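Local coordinates for tailspike protein (Acinetobacter phage vB_ApiP_P1, PDB 6E1R) that probably binds and hydrolyses the capsular polysaccharide of Acinetobacter baumannii as a trimeric spike on the phage tail, at residues D264-W269 / E284-T289; E290-C295 / T312-V317; K437-D442 / F474-A479; G481-V486 / A513-S518. All blocks are in the same frame, centred on the assembly; numbering follows the deposited sequence.

Contact 1: D264-W269 / E284-T289; sequences DCMIEW and EQNLCT
Thr289 meets the backbone of Asp264: the threonine OG1 lies 3.2 Å from Asp264 CA. Turning OG1 into the position between its own backbone N and carbonyl carbon (chi1 54°) lets the threonine reach the aspartate in this way, and the approach is packing, not a hydrogen bond. The Asp264 carboxylate lies on the other side of its residue, where Lys235 and Lys294 form salt bridges with its two oxygens. At Cys265 the side chain likewise turns from the loop, and the contact passes to its carbonyl carbon, 3.8 Å from Cys288 SG. The same sulfur sits 3.7 Å from Met266 N and 4.1 Å from Met266 CB, so a small, polarisable cysteine suits a place wedged against peptide backbone. Met266, present as selenomethionine, sends its flexible chain, bent at chi2, across Asn286 at about a right angle. Its CE ends 3.5 Å from Asn286 OD1. That amide is already engaged, OD1 taking a bond from Gly261 N and ND2 giving one to Phe258 O, so the buried polar group meets the methyl with its bonding needs supplied elsewhere. Segment 284-289 opens the loop that leads from strand 281-284 to strand 293-297, while strand 267-270 lies between strands 235-239 and 293-297 in one parallel sheet of the beta-helix, with Met266 packed against Phe258 and Ala236.

Contact 2: E290-C295 / T312-V317; sequences EALIKC and TSTPYV
Glu290 O accepts the N-H of Tyr316 at 3.2 Å, with an N-H...O angle of 150°. The backbone bonds that follow are more bent. Leu292 N gives its hydrogen to Tyr316 O, also at 3.2 Å but at 138°, and adds a weak branch to Val317 O. That second carbonyl is used more fully by Ile293 N, 3.0 Å from Val317 O. Leu292 also makes backbone bonds with Met266 and Ile267 of the preceding coil, so it is tied to the coils before and after. This is how successive coils of a right-handed parallel beta-helix are joined: here the chain corners at Leu292 and again at Val317, one coil later, and the equivalent residues stack. Between the bonded groups Ala291 CB packs 3.9 Å from Tyr316 CB. Thr314 is divided in its chemistry: OG1 bonds to Cys288 O, while CG2, held anti to the backbone N (OG1 at chi1 -56°), rests 3.7 Å from Ala291 CA and 3.9 Å from Leu292 CD2, crossing the leucine at about a right angle. Pro315, with no N-H to satisfy, lays CD 3.2 Å from Glu290 O. At the partly exposed edge Glu290 forms a salt bridge with Lys294, modelled too short for its length to be trusted; Lys294 NZ also pairs with Asp264.

Contact 3: K437-D442 / F474-A479; sequences KTINRD and FGTTAA
Ile439 and Thr476 make the closely packed part of this small surface contact, their methyls CG2 and CG2 standing 3.8 Å apart as the two side chains cross obliquely. Thr476 can offer a methyl here because CG2 lies anti to its backbone N, while OG1 (chi1 -55°) turns to the polar side. A beta-branched isoleucine suits the strand and gives the threonine methyl CB and CG2 to rest on. Beside this patch, Lys437, its chain bent at chi2 and chi4, brings CE to 3.5 Å from Thr476 O.

The looser side is watery. One water takes a hydrogen from Lys437 NZ at 2.7 Å and bonds to Thr477 OG1 at 2.9 Å, bridging a lysine and a hydroxyl that do not meet directly. A second water accepts from Asn440 N at 2.7 Å, donates to Gly475 O at 2.8 Å and also bonds to Thr476 OG1. Asn440 has the left-handed backbone angles that asparagine tolerates well, and Gly475 has backbone angles that only glycine takes easily. Segment 437-442 belongs to a strand that is outermost, within this chain, in the five-stranded antiparallel sheet near the C-terminus, separated from strand 465-474 by strand 539-548; the loop after 465-474 reaches over to it, and farther on its Thr477 packs on Ile459 of a second subunit. With a single methyl patch and no direct hydrogen bond between the segments, the polar joining of strand and loop rests on water.

Contact 4: G481-V486 / A513-S518; sequences GTNSAV and AASHPS
Asn483 and His516 approach to 5.8 Å between their CA atoms, and Ala485 and Pro517 to 5.9 Å, without any backbone-to-backbone hydrogen bond linking the segments. The loop is shaped by two turns, a type I beta turn from Ala513 to His516 and an inverse gamma turn centred on Pro517, and it folds against the start of strand 484-494 in the antiparallel beta domain near the C-terminus. Asn483 is the polar link: ND2 donates to Ser515 O at 2.9 Å with a nearly straight N-H...O angle of 163°. The oxygen lies in the plane of the asparagine amide, yet the donor stands well above the carbonyl plane of Ser515, 73° out of it, so the lone-pair directions are not used. Asparagine suits this place because a short chain with an N-H at its end can span the gap to a turn carbonyl. Ser515 OG is just as near to ND2, but the angle is too poor for a hydrogen bond.

Pro517 supplies the apolar half. Its CD lies 3.6 Å from Asn483 CB and its CG 3.5 Å from Asn483 O, so the ring covers the backbone where the strand begins. Small Ala485 lets the ring come close, CB to Pro517 CG being 3.8 Å. Ser484 turns away, and its OG bonds to Asn471 and to Thr492 of a second subunit. Pro517 O, 3.3 Å from Ala485 CB, accepts a hydrogen bond from Tyr487 OH.

How the contacts relate
Contacts 1 and 2 are successive coils of the parallel beta-helix: their centres are 6 Å apart, Met266 N lies 3.0 Å from Leu292 O, and strands 267-270 and 293-297 are neighbours. Contacts 3 and 4 form a second pair in the C-terminal antiparallel domain, with centres 11 Å apart and Phe474 N 3.2 Å from Asn483 O. Between the pairs lie centre distances of about 44 to 59 Å, and no atoms touch. The surroundings differ too: no other chain reaches contacts 1 and 2, whereas contacts 3 and 4 both touch a second subunit, placing them at the trimer interface. None of the four can be assigned to a catalytic site.

Contact 1: D264-W269 / E284-T289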
loop_
_atom_site.group_PDB
_atom_site.type_symbol
_atom_site.label_atom_id
_atom_site.label_comp_id
_atom_site.label_asym_id
_atom_site.label_seq_id
_atom_site.Cartn_x
_atom_site.Cartn_y
_atom_site.Cartn_z
ATOM N N ASP A 264 -12.027 26.711 -1.984
ATOM C CA ASP A 264 -12.506 26.111 -0.743
ATOM C C ASP A 264 -11.842 24.767 -0.484
ATOM O O ASP A 264 -11.672 24.373 0.675
ATOM C CB ASP A 264 -14.026 25.955 -0.780
ATOM C CG ASP A 264 -14.494 25.083 -1.926
ATOM O OD1 ASP A 264 -13.955 25.226 -3.042
ATOM O OD2 ASP A 264 -15.404 24.256 -1.709
ATOM N N CYS A 265 -11.459 24.054 -1.542
ATOM C CA CYS A 265 -10.727 22.807 -1.402
ATOM C C CYS A 265 -9.888 22.581 -2.652
ATOM O O CYS A 265 -10.033 23.277 -3.659
ATOM C CB CYS A 265 -11.669 21.625 -1.148
ATOM S SG CYS A 265 -12.964 21.421 -2.383
HETATM N N MSE A 266 -8.997 21.600 -2.568
HETATM C CA MSE A 266 -8.114 21.272 -3.679
HETATM C C MSE A 266 -8.737 20.185 -4.548
HETATM O O MSE A 266 -8.751 20.286 -5.774
HETATM C CB MSE A 266 -6.747 20.824 -3.159
HETATM C CG MSE A 266 -5.660 20.759 -4.220
HETATM SE SE MSE A 266 -5.356 22.478 -5.097
HETATM C CE MSE A 266 -3.505 22.206 -5.645
ATOM N N ILE A 267 -9.257 19.148 -3.898
ATOM C CA ILE A 267 -9.899 18.025 -4.569
ATOM C C ILE A 267 -11.318 17.898 -4.034
ATOM O O ILE A 267 -11.544 17.995 -2.823
ATOM C CB ILE A 267 -9.111 16.715 -4.362
ATOM C CG1 ILE A 267 -7.656 16.898 -4.798
ATOM C CG2 ILE A 267 -9.757 15.573 -5.132
ATOM C CD1 ILE A 267 -6.776 15.703 -4.513
ATOM N N GLU A 268 -12.273 17.684 -4.937
ATOM C CA GLU A 268 -13.678 17.621 -4.563
ATOM C C GLU A 268 -14.414 16.654 -5.477
ATOM O O GLU A 268 -14.223 16.674 -6.697
ATOM C CB GLU A 268 -14.336 19.004 -4.635
ATOM C CG GLU A 268 -15.821 19.005 -4.309
ATOM C CD GLU A 268 -16.434 20.391 -4.371
ATOM O OE1 GLU A 268 -15.824 21.284 -4.994
ATOM O OE2 GLU A 268 -17.527 20.585 -3.799
ATOM N N TRP A 269 -15.251 15.809 -4.880
ATOM C CA TRP A 269 -16.156 14.960 -5.639
ATOM C C TRP A 269 -17.364 14.635 -4.771
ATOM O O TRP A 269 -17.280 14.644 -3.540
ATOM C CB TRP A 269 -15.475 13.673 -6.128
ATOM C CG TRP A 269 -15.272 12.621 -5.079
ATOM C CD1 TRP A 269 -16.132 11.612 -4.755
ATOM C CD2 TRP A 269 -14.119 12.446 -4.246
ATOM N NE1 TRP A 269 -15.596 10.832 -3.759
ATOM C CE2 TRP A 269 -14.360 11.322 -3.429
ATOM C CE3 TRP A 269 -12.911 13.135 -4.104
ATOM C CZ2 TRP A 269 -13.438 10.872 -2.486
ATOM C CZ3 TRP A 269 -11.995 12.686 -3.166
ATOM C CH2 TRP A 269 -12.265 11.566 -2.368
ATOM N N GLU A 284 1.085 19.961 -0.268
ATOM C CA GLU A 284 1.763 20.933 0.576
ATOM C C GLU A 284 1.603 22.335 0.008
ATOM O O GLU A 284 1.290 22.525 -1.170
ATOM C CB GLU A 284 3.255 20.604 0.745
ATOM C CG GLU A 284 4.074 20.675 -0.530
ATOM C CD GLU A 284 5.558 20.502 -0.271
ATOM O OE1 GLU A 284 6.078 21.151 0.662
ATOM O OE2 GLU A 284 6.207 19.715 -0.990
ATOM N N GLN A 285 1.812 23.320 0.886
ATOM C CA GLN A 285 1.863 24.736 0.521
ATOM C C GLN A 285 0.547 25.233 -0.072
ATOM O O GLN A 285 0.534 26.140 -0.907
ATOM C CB GLN A 285 3.023 25.014 -0.440
ATOM C CG GLN A 285 4.388 24.682 0.140
ATOM C CD GLN A 285 5.518 24.945 -0.834
ATOM O OE1 GLN A 285 5.309 25.507 -1.909
ATOM N NE2 GLN A 285 6.726 24.540 -0.462
ATOM N N ASN A 286 -0.570 24.656 0.359
ATOM C CA ASN A 286 -1.877 25.091 -0.105
ATOM C C ASN A 286 -2.436 26.184 0.802
ATOM O O ASN A 286 -1.990 26.378 1.935
ATOM C CB ASN A 286 -2.850 23.914 -0.168
ATOM C CG ASN A 286 -2.388 22.831 -1.119
ATOM O OD1 ASN A 286 -2.684 22.872 -2.313
ATOM N ND2 ASN A 286 -1.661 21.851 -0.594
ATOM N N LEU A 287 -3.431 26.899 0.285
ATOM C CA LEU A 287 -4.101 27.977 1.002
ATOM C C LEU A 287 -5.610 27.802 0.932
ATOM O O LEU A 287 -6.363 28.774 0.818
ATOM C CB LEU A 287 -3.694 29.339 0.444
ATOM C CG LEU A 287 -2.216 29.709 0.567
ATOM C CD1 LEU A 287 -1.953 31.074 -0.045
ATOM C CD2 LEU A 287 -1.780 29.677 2.024
ATOM N N CYS A 288 -6.074 26.556 0.993
ATOM C CA CYS A 288 -7.501 26.282 0.897
ATOM C C CYS A 288 -8.235 26.838 2.110
ATOM O O CYS A 288 -7.709 26.847 3.226
ATOM C CB CYS A 288 -7.744 24.780 0.778
ATOM S SG CYS A 288 -6.969 24.018 -0.661
ATOM N N THR A 289 -9.465 27.306 1.887
ATOM C CA THR A 289 -10.192 27.990 2.950
ATOM C C THR A 289 -10.920 27.027 3.879
ATOM O O THR A 289 -11.158 27.367 5.043
ATOM C CB THR A 289 -11.180 29.002 2.365
ATOM O OG1 THR A 289 -12.039 28.358 1.417
ATOM C CG2 THR A 289 -10.430 30.140 1.681
#

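Contact 2: E290-C295 / T312-V317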
loop_
_atom_site.group_PDB
_atom_site.type_symbol
_atom_site.label_atom_id
_atom_site.label_comp_id
_atom_site.label_asym_id
_atom_site.label_seq_id
_atom_site.Cartn_x
_atom_site.Cartn_y
_atom_site.Cartn_z
ATOM N N GLU A 290 -11.304 25.845 3.399
ATOM C CA GLU A 290 -12.063 24.911 4.223
ATOM C C GLU A 290 -11.293 23.621 4.467
ATOM O O GLU A 290 -11.031 23.275 5.624
ATOM C CB GLU A 290 -13.423 24.612 3.584
ATOM C CG GLU A 290 -14.319 25.840 3.425
ATOM C CD GLU A 290 -15.684 25.477 2.892
ATOM O OE1 GLU A 290 -16.089 24.315 3.081
ATOM O OE2 GLU A 290 -16.342 26.337 2.267
ATOM N N ALA A 291 -10.910 22.908 3.413
ATOM C CA ALA A 291 -10.178 21.660 3.553
ATOM C C ALA A 291 -9.352 21.422 2.299
ATOM O O ALA A 291 -9.510 22.106 1.287
ATOM C CB ALA A 291 -11.124 20.485 3.809
ATOM N N LEU A 292 -8.445 20.447 2.381
ATOM C CA LEU A 292 -7.718 20.029 1.189
ATOM C C LEU A 292 -8.563 19.096 0.333
ATOM O O LEU A 292 -8.514 19.163 -0.900
ATOM C CB LEU A 292 -6.402 19.354 1.573
ATOM C CG LEU A 292 -5.394 20.190 2.362
ATOM C CD1 LEU A 292 -4.120 19.397 2.585
ATOM C CD2 LEU A 292 -5.098 21.500 1.649
ATOM N N ILE A 293 -9.342 18.223 0.969
ATOM C CA ILE A 293 -10.212 17.277 0.281
ATOM C C ILE A 293 -11.591 17.379 0.919
ATOM O O ILE A 293 -11.780 16.966 2.070
ATOM C CB ILE A 293 -9.683 15.838 0.358
ATOM C CG1 ILE A 293 -8.276 15.749 -0.236
ATOM C CG2 ILE A 293 -10.626 14.884 -0.358
ATOM C CD1 ILE A 293 -7.643 14.387 -0.092
ATOM N N LYS A 294 -12.552 17.928 0.180
ATOM C CA LYS A 294 -13.948 17.992 0.599
ATOM C C LYS A 294 -14.745 17.088 -0.331
ATOM O O LYS A 294 -14.849 17.366 -1.530
ATOM C CB LYS A 294 -14.490 19.418 0.553
ATOM C CG LYS A 294 -15.970 19.490 0.900
ATOM C CD LYS A 294 -16.594 20.806 0.485
ATOM C CE LYS A 294 -16.060 21.948 1.308
ATOM N NZ LYS A 294 -16.775 23.223 1.004
ATOM N N CYS A 295 -15.305 16.012 0.211
ATOM C CA CYS A 295 -15.943 15.009 -0.626
ATOM C C CYS A 295 -17.191 14.454 0.042
ATOM O O CYS A 295 -17.209 14.215 1.252
ATOM C CB CYS A 295 -14.975 13.862 -0.941
ATOM S SG CYS A 295 -14.417 12.941 0.511
ATOM N N THR A 312 -0.825 25.873 6.608
ATOM C CA THR A 312 -1.075 26.523 7.889
ATOM C C THR A 312 -2.428 27.223 7.935
ATOM O O THR A 312 -2.993 27.399 9.021
ATOM C CB THR A 312 0.037 27.532 8.180
ATOM O OG1 THR A 312 0.677 27.899 6.952
ATOM C CG2 THR A 312 1.073 26.927 9.109
ATOM N N SER A 313 -2.962 27.630 6.787
ATOM C CA SER A 313 -4.214 28.372 6.738
ATOM C C SER A 313 -5.418 27.509 6.391
ATOM O O SER A 313 -6.536 28.031 6.332
ATOM C CB SER A 313 -4.102 29.526 5.740
ATOM O OG SER A 313 -3.000 30.357 6.060
ATOM N N THR A 314 -5.227 26.215 6.155
ATOM C CA THR A 314 -6.337 25.345 5.799
ATOM C C THR A 314 -6.871 24.669 7.054
ATOM O O THR A 314 -6.097 24.016 7.767
ATOM C CB THR A 314 -5.903 24.301 4.786
ATOM O OG1 THR A 314 -5.341 24.955 3.643
ATOM C CG2 THR A 314 -7.094 23.472 4.339
ATOM N N PRO A 315 -8.165 24.798 7.363
ATOM C CA PRO A 315 -8.679 24.207 8.612
ATOM C C PRO A 315 -8.524 22.699 8.684
ATOM O O PRO A 315 -7.999 22.180 9.679
ATOM C CB PRO A 315 -10.152 24.637 8.614
ATOM C CG PRO A 315 -10.176 25.884 7.803
ATOM C CD PRO A 315 -9.156 25.673 6.718
ATOM N N TYR A 316 -8.966 21.975 7.661
ATOM C CA TYR A 316 -8.969 20.523 7.700
ATOM C C TYR A 316 -8.158 19.960 6.541
ATOM O O TYR A 316 -7.973 20.610 5.509
ATOM C CB TYR A 316 -10.400 19.974 7.644
ATOM C CG TYR A 316 -11.350 20.646 8.610
ATOM C CD1 TYR A 316 -11.207 20.492 9.983
ATOM C CD2 TYR A 316 -12.402 21.425 8.145
ATOM C CE1 TYR A 316 -12.079 21.104 10.865
ATOM C CE2 TYR A 316 -13.278 22.039 9.018
ATOM C CZ TYR A 316 -13.112 21.876 10.375
ATOM O OH TYR A 316 -13.984 22.488 11.247
ATOM N N VAL A 317 -7.666 18.736 6.725
ATOM C CA VAL A 317 -7.004 18.032 5.633
ATOM C C VAL A 317 -8.033 17.347 4.744
ATOM O O VAL A 317 -8.001 17.476 3.516
ATOM C CB VAL A 317 -5.974 17.029 6.181
ATOM C CG1 VAL A 317 -5.436 16.158 5.058
ATOM C CG2 VAL A 317 -4.841 17.763 6.876
#

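Contact 3: K437-D442 / F474-A479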
loop_
_atom_site.group_PDB
_atom_site.type_symbol
_atom_site.label_atom_id
_atom_site.label_comp_id
_atom_site.label_asym_id
_atom_site.label_seq_id
_atom_site.Cartn_x
_atom_site.Cartn_y
_atom_site.Cartn_z
ATOM N N LYS A 437 -22.244 0.347 36.444
ATOM C CA LYS A 437 -22.589 1.513 37.246
ATOM C C LYS A 437 -24.097 1.695 37.246
ATOM O O LYS A 437 -24.730 1.668 36.185
ATOM C CB LYS A 437 -21.917 2.771 36.684
ATOM C CG LYS A 437 -22.227 4.068 37.422
ATOM C CD LYS A 437 -21.391 4.242 38.666
ATOM C CE LYS A 437 -21.369 5.695 39.111
ATOM N NZ LYS A 437 -20.781 6.578 38.067
ATOM N N THR A 438 -24.670 1.870 38.434
ATOM C CA THR A 438 -26.083 2.193 38.580
ATOM C C THR A 438 -26.188 3.407 39.488
ATOM O O THR A 438 -25.704 3.377 40.625
ATOM C CB THR A 438 -26.873 1.014 39.152
ATOM O OG1 THR A 438 -26.536 -0.179 38.435
ATOM C CG2 THR A 438 -28.366 1.266 39.013
ATOM N N ILE A 439 -26.816 4.469 38.990
ATOM C CA ILE A 439 -26.918 5.715 39.740
ATOM C C ILE A 439 -28.371 5.973 40.110
ATOM O O ILE A 439 -29.265 5.210 39.727
ATOM C CB ILE A 439 -26.331 6.894 38.943
ATOM C CG1 ILE A 439 -27.156 7.149 37.679
ATOM C CG2 ILE A 439 -24.877 6.627 38.590
ATOM C CD1 ILE A 439 -26.786 8.427 36.956
ATOM N N ASN A 440 -28.605 7.051 40.861
ATOM C CA ASN A 440 -29.952 7.478 41.242
ATOM C C ASN A 440 -30.694 6.383 42.005
ATOM O O ASN A 440 -31.895 6.175 41.818
ATOM C CB ASN A 440 -30.753 7.937 40.023
ATOM C CG ASN A 440 -30.070 9.063 39.272
ATOM O OD1 ASN A 440 -29.245 9.786 39.833
ATOM N ND2 ASN A 440 -30.408 9.216 37.997
ATOM N N ARG A 441 -29.972 5.670 42.866
ATOM C CA ARG A 441 -30.582 4.688 43.758
ATOM C C ARG A 441 -31.113 5.427 44.977
ATOM O O ARG A 441 -30.376 5.703 45.926
ATOM C CB ARG A 441 -29.578 3.606 44.142
ATOM C CG ARG A 441 -28.936 2.884 42.958
ATOM C CD ARG A 441 -29.955 2.074 42.159
ATOM N NE ARG A 441 -30.718 2.894 41.219
ATOM C CZ ARG A 441 -31.738 2.451 40.493
ATOM N NH1 ARG A 441 -32.127 1.186 40.591
ATOM N NH2 ARG A 441 -32.373 3.273 39.670
ATOM N N ASP A 442 -32.400 5.763 44.944
ATOM C CA ASP A 442 -33.024 6.580 45.976
ATOM C C ASP A 442 -33.670 5.677 47.020
ATOM O O ASP A 442 -34.499 4.825 46.686
ATOM C CB ASP A 442 -34.055 7.523 45.357
ATOM C CG ASP A 442 -33.478 8.347 44.222
ATOM O OD1 ASP A 442 -32.290 8.723 44.308
ATOM O OD2 ASP A 442 -34.207 8.614 43.244
ATOM N N PHE A 474 -22.447 7.630 48.533
ATOM C CA PHE A 474 -23.500 8.626 48.660
ATOM C C PHE A 474 -23.404 9.611 47.503
ATOM O O PHE A 474 -22.331 10.163 47.238
ATOM C CB PHE A 474 -23.390 9.359 49.997
ATOM C CG PHE A 474 -24.499 10.337 50.246
ATOM C CD1 PHE A 474 -25.820 9.921 50.255
ATOM C CD2 PHE A 474 -24.222 11.672 50.480
ATOM C CE1 PHE A 474 -26.844 10.819 50.489
ATOM C CE2 PHE A 474 -25.240 12.576 50.714
ATOM C CZ PHE A 474 -26.553 12.149 50.720
ATOM N N GLY A 475 -24.524 9.829 46.820
ATOM C CA GLY A 475 -24.529 10.696 45.658
ATOM C C GLY A 475 -24.433 9.929 44.356
ATOM O O GLY A 475 -24.968 8.822 44.239
ATOM N N THR A 476 -23.748 10.504 43.371
ATOM C CA THR A 476 -23.633 9.901 42.049
ATOM C C THR A 476 -22.203 9.516 41.705
ATOM O O THR A 476 -21.955 8.377 41.292
ATOM C CB THR A 476 -24.187 10.859 40.982
ATOM O OG1 THR A 476 -25.534 11.219 41.314
ATOM C CG2 THR A 476 -24.172 10.199 39.615
ATOM N N THR A 477 -21.250 10.431 41.871
ATOM C CA THR A 477 -19.859 10.198 41.511
ATOM C C THR A 477 -18.977 10.435 42.727
ATOM O O THR A 477 -19.147 11.433 43.436
ATOM C CB THR A 477 -19.427 11.107 40.354
ATOM O OG1 THR A 477 -20.193 10.791 39.185
ATOM C CG2 THR A 477 -17.947 10.926 40.049
ATOM N N ALA A 478 -18.048 9.514 42.969
ATOM C CA ALA A 478 -17.183 9.606 44.135
ATOM C C ALA A 478 -16.245 10.803 44.026
ATOM O O ALA A 478 -15.793 11.176 42.940
ATOM C CB ALA A 478 -16.373 8.321 44.302
ATOM N N ALA A 479 -15.956 11.404 45.175
ATOM C CA ALA A 479 -15.025 12.519 45.269
ATOM C C ALA A 479 -14.315 12.428 46.614
ATOM O O ALA A 479 -14.451 11.438 47.340
ATOM C CB ALA A 479 -15.755 13.855 45.082
HETATM O O HOH W 1 -21.366 9.047 37.245
HETATM O O HOH W 2 -26.784 8.576 42.130
#

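Contact 4: G481-V486 / A513-S518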
loop_
_atom_site.group_PDB
_atom_site.type_symbol
_atom_site.label_atom_id
_atom_site.label_comp_id
_atom_site.label_asym_id
_atom_site.label_seq_id
_atom_site.Cartn_x
_atom_site.Cartn_y
_atom_site.Cartn_z
ATOM N N GLY A 481 -13.819 12.722 50.329
ATOM C CA GLY A 481 -14.713 12.739 51.467
ATOM C C GLY A 481 -16.072 12.116 51.241
ATOM O O GLY A 481 -16.954 12.271 52.093
ATOM N N THR A 482 -16.272 11.415 50.129
ATOM C CA THR A 482 -17.554 10.778 49.854
ATOM C C THR A 482 -17.706 9.527 50.710
ATOM O O THR A 482 -16.794 8.696 50.776
ATOM C CB THR A 482 -17.669 10.422 48.371
ATOM O OG1 THR A 482 -17.672 11.622 47.588
ATOM C CG2 THR A 482 -18.952 9.647 48.104
ATOM N N ASN A 483 -18.856 9.398 51.371
ATOM C CA ASN A 483 -19.138 8.202 52.152
ATOM C C ASN A 483 -19.146 6.977 51.247
ATOM O O ASN A 483 -19.866 6.937 50.245
ATOM C CB ASN A 483 -20.479 8.340 52.871
ATOM C CG ASN A 483 -20.461 9.414 53.940
ATOM O OD1 ASN A 483 -19.399 9.790 54.439
ATOM N ND2 ASN A 483 -21.638 9.909 54.301
ATOM N N SER A 484 -18.339 5.979 51.600
ATOM C CA SER A 484 -18.130 4.816 50.752
ATOM C C SER A 484 -18.232 3.540 51.574
ATOM O O SER A 484 -17.974 3.532 52.781
ATOM C CB SER A 484 -16.765 4.875 50.050
ATOM O OG SER A 484 -16.506 3.680 49.333
ATOM N N ALA A 485 -18.621 2.459 50.901
ATOM C CA ALA A 485 -18.685 1.140 51.511
ATOM C C ALA A 485 -18.481 0.094 50.427
ATOM O O ALA A 485 -18.960 0.255 49.302
ATOM C CB ALA A 485 -20.020 0.912 52.227
ATOM N N VAL A 486 -17.767 -0.975 50.770
ATOM C CA VAL A 486 -17.467 -2.055 49.841
ATOM C C VAL A 486 -18.062 -3.344 50.390
ATOM O O VAL A 486 -18.070 -3.569 51.605
ATOM C CB VAL A 486 -15.950 -2.206 49.593
ATOM C CG1 VAL A 486 -15.402 -0.956 48.932
ATOM C CG2 VAL A 486 -15.216 -2.487 50.891
ATOM N N ALA A 513 -25.724 7.138 60.049
ATOM C CA ALA A 513 -26.288 8.371 59.523
ATOM C C ALA A 513 -27.014 8.068 58.219
ATOM O O ALA A 513 -26.871 6.990 57.636
ATOM C CB ALA A 513 -25.206 9.437 59.303
ATOM N N ALA A 514 -27.812 9.038 57.767
ATOM C CA ALA A 514 -28.595 8.842 56.550
ATOM C C ALA A 514 -27.703 8.755 55.318
ATOM O O ALA A 514 -28.003 8.005 54.381
ATOM C CB ALA A 514 -29.616 9.968 56.398
ATOM N N SER A 515 -26.607 9.510 55.298
ATOM C CA SER A 515 -25.722 9.576 54.141
ATOM C C SER A 515 -24.741 8.410 54.061
ATOM O O SER A 515 -23.859 8.426 53.195
ATOM C CB SER A 515 -24.953 10.899 54.150
ATOM O OG SER A 515 -24.158 11.019 55.319
ATOM N N HIS A 516 -24.864 7.408 54.931
ATOM C CA HIS A 516 -23.932 6.285 54.894
ATOM C C HIS A 516 -24.419 5.233 53.906
ATOM O O HIS A 516 -25.595 4.852 53.949
ATOM C CB HIS A 516 -23.778 5.663 56.275
ATOM C CG HIS A 516 -23.137 6.570 57.280
ATOM N ND1 HIS A 516 -22.803 6.155 58.551
ATOM C CD2 HIS A 516 -22.766 7.871 57.199
ATOM C CE1 HIS A 516 -22.255 7.161 59.210
ATOM N NE2 HIS A 516 -22.222 8.213 58.412
ATOM N N PRO A 517 -23.560 4.744 53.009
ATOM C CA PRO A 517 -23.981 3.733 52.014
ATOM C C PRO A 517 -24.046 2.328 52.603
ATOM O O PRO A 517 -23.288 1.419 52.247
ATOM C CB PRO A 517 -22.904 3.872 50.934
ATOM C CG PRO A 517 -21.685 4.271 51.696
ATOM C CD PRO A 517 -22.158 5.155 52.821
ATOM N N SER A 518 -24.985 2.133 53.525
ATOM C CA SER A 518 -25.120 0.885 54.268
ATOM C C SER A 518 -26.302 0.096 53.720
ATOM O O SER A 518 -27.442 0.574 53.758
ATOM C CB SER A 518 -25.304 1.165 55.757
ATOM O OG SER A 518 -24.319 2.072 56.224
#